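Local coordinates for protein acetyl xylan esterase (Metagenome, PDB 6XYC) that probably removes acetyl and feruloyl groups from complex natural xylans, as a bifunctional carbohydrate esterase of the alpha/beta-hydrolase fold, at residues 100-105 with 113-118. Numbering follows the deposited sequence.
Sequences YVRSNA and SFIGIT
Ile115 slides its CD1 methyl under the guanidinium of Arg102, 3.6 Å from NH2 and lying against one face of the flat group, toward its rim. This is helix-on-sheet packing in an alpha/beta hydrolase: the last turn of helix 89-103 rests on strand 114-120 through Ile115, the strand that runs on toward Ser121, the probable nucleophile. Ile115 carries the strand's whole share of the contact. With CG1 anti to its carbonyl carbon (chi1 -58°) and the chain extended beyond, CD1 reaches the helix, where it also meets the CB of Arg102 at 3.9 Å and, more loosely, CG1 of Val101 at 4.4 Å. The arginine bends at chi3 (-80°), which brings its head back over the isoleucine. Its polar end is held by the loop ahead of strand 164-168, NH1 bonding to the carbonyl of Gly159 and NH2 to that of His161. A leucine in place of Arg102 would probably leave both carbonyls without these donors and the Ile115 methyl without its flat cover. On the helix's other side, where the helical turn ends, Asn104 folds back and its ND2 donates to Tyr100 O at 2.8 Å, and the same nitrogen sits 3.2 Å above one face of the Tyr100 ring, toward its rim.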
loop_
_atom_site.group_PDB
_atom_site.type_symbol
_atom_site.label_atom_id
_atom_site.label_comp_id
_atom_site.label_asym_id
_atom_site.label_seq_id
_atom_site.Cartn_x
_atom_site.Cartn_y
_atom_site.Cartn_z
ATOM N N TYR A 100 8.061 12.484 -1.636
ATOM C CA TYR A 100 9.457 12.469 -2.057
ATOM C C TYR A 100 9.583 12.063 -3.517
ATOM O O TYR A 100 10.344 12.670 -4.280
ATOM C CB TYR A 100 10.264 11.521 -1.174
ATOM C CG TYR A 100 11.708 11.432 -1.598
ATOM C CD1 TYR A 100 12.120 10.524 -2.564
ATOM C CD2 TYR A 100 12.655 12.276 -1.047
ATOM C CE1 TYR A 100 13.438 10.450 -2.957
ATOM C CE2 TYR A 100 13.971 12.213 -1.434
ATOM C CZ TYR A 100 14.361 11.298 -2.388
ATOM O OH TYR A 100 15.680 11.231 -2.769
ATOM N N VAL A 101 8.851 11.024 -3.920
ATOM C CA VAL A 101 8.943 10.528 -5.289
ATOM C C VAL A 101 8.386 11.559 -6.264
ATOM O O VAL A 101 9.007 11.868 -7.288
ATOM C CB VAL A 101 8.212 9.179 -5.415
ATOM C CG1 VAL A 101 8.134 8.756 -6.864
ATOM C CG2 VAL A 101 8.912 8.114 -4.578
ATOM N N ARG A 102 7.206 12.110 -5.962
ATOM C CA ARG A 102 6.603 13.098 -6.853
ATOM C C ARG A 102 7.499 14.321 -6.990
ATOM O O ARG A 102 7.742 14.808 -8.101
ATOM C CB ARG A 102 5.221 13.503 -6.340
ATOM C CG ARG A 102 4.549 14.585 -7.173
ATOM C CD ARG A 102 3.062 14.704 -6.872
ATOM N NE ARG A 102 2.275 13.677 -7.548
ATOM C CZ ARG A 102 1.591 12.728 -6.920
ATOM N NH1 ARG A 102 1.588 12.671 -5.597
ATOM N NH2 ARG A 102 0.906 11.832 -7.617
ATOM N N SER A 103 8.007 14.830 -5.864
ATOM C CA SER A 103 8.830 16.034 -5.909
ATOM C C SER A 103 10.129 15.789 -6.669
ATOM O O SER A 103 10.577 16.652 -7.433
ATOM C CB SER A 103 9.128 16.522 -4.489
ATOM O OG SER A 103 9.972 17.660 -4.498
ATOM N N ASN A 104 10.745 14.622 -6.477
ATOM C CA ASN A 104 12.058 14.327 -7.035
ATOM C C ASN A 104 11.989 13.499 -8.313
ATOM O O ASN A 104 13.010 12.950 -8.740
ATOM C CB ASN A 104 12.904 13.608 -5.984
ATOM C CG ASN A 104 13.258 14.504 -4.807
ATOM O OD1 ASN A 104 14.102 15.395 -4.930
ATOM N ND2 ASN A 104 12.610 14.284 -3.668
ATOM N N ALA A 105 10.818 13.427 -8.950
ATOM C CA ALA A 105 10.634 12.541 -10.095
ATOM C C ALA A 105 11.671 12.796 -11.180
ATOM O O ALA A 105 12.278 11.857 -11.710
ATOM C CB ALA A 105 9.221 12.712 -10.657
ATOM N N SER A 113 3.220 12.037 -13.827
ATOM C CA SER A 113 1.817 12.102 -14.228
ATOM C C SER A 113 1.044 10.850 -13.838
ATOM O O SER A 113 -0.189 10.867 -13.866
ATOM C CB SER A 113 1.710 12.325 -15.737
ATOM O OG SER A 113 2.209 11.216 -16.466
ATOM N N PHE A 114 1.738 9.770 -13.482
ATOM C CA PHE A 114 1.092 8.576 -12.954
ATOM C C PHE A 114 1.958 7.981 -11.858
ATOM O O PHE A 114 3.108 7.604 -12.105
ATOM C CB PHE A 114 0.849 7.535 -14.050
ATOM C CG PHE A 114 0.081 6.339 -13.576
ATOM C CD1 PHE A 114 -1.301 6.384 -13.480
ATOM C CD2 PHE A 114 0.736 5.176 -13.198
ATOM C CE1 PHE A 114 -2.013 5.291 -13.037
ATOM C CE2 PHE A 114 0.026 4.076 -12.754
ATOM C CZ PHE A 114 -1.351 4.133 -12.676
ATOM N N ILE A 115 1.407 7.900 -10.651
ATOM C CA ILE A 115 2.043 7.210 -9.533
ATOM C C ILE A 115 0.997 6.261 -8.970
ATOM O O ILE A 115 0.086 6.689 -8.252
ATOM C CB ILE A 115 2.550 8.169 -8.452
ATOM C CG1 ILE A 115 3.538 9.169 -9.053
ATOM C CG2 ILE A 115 3.211 7.396 -7.319
ATOM C CD1 ILE A 115 4.102 10.171 -8.052
ATOM N N GLY A 116 1.116 4.976 -9.296
ATOM C CA GLY A 116 0.295 3.962 -8.674
ATOM C C GLY A 116 0.926 3.440 -7.401
ATOM O O GLY A 116 2.081 3.728 -7.085
ATOM N N ILE A 117 0.149 2.655 -6.662
ATOM C CA ILE A 117 0.616 2.113 -5.391
ATOM C C ILE A 117 0.018 0.725 -5.202
ATOM O O ILE A 117 -1.137 0.472 -5.560
ATOM C CB ILE A 117 0.273 3.061 -4.221
ATOM C CG1 ILE A 117 1.068 2.682 -2.976
ATOM C CG2 ILE A 117 -1.219 3.053 -3.933
ATOM C CD1 ILE A 117 1.102 3.755 -1.904
ATOM N N THR A 118 0.822 -0.183 -4.652
ATOM C CA THR A 118 0.398 -1.558 -4.438
ATOM C C THR A 118 1.189 -2.137 -3.273
ATOM O O THR A 118 2.294 -1.684 -2.961
ATOM C CB THR A 118 0.602 -2.417 -5.701
ATOM O OG1 THR A 118 0.119 -3.744 -5.480
ATOM C CG2 THR A 118 2.077 -2.464 -6.091
#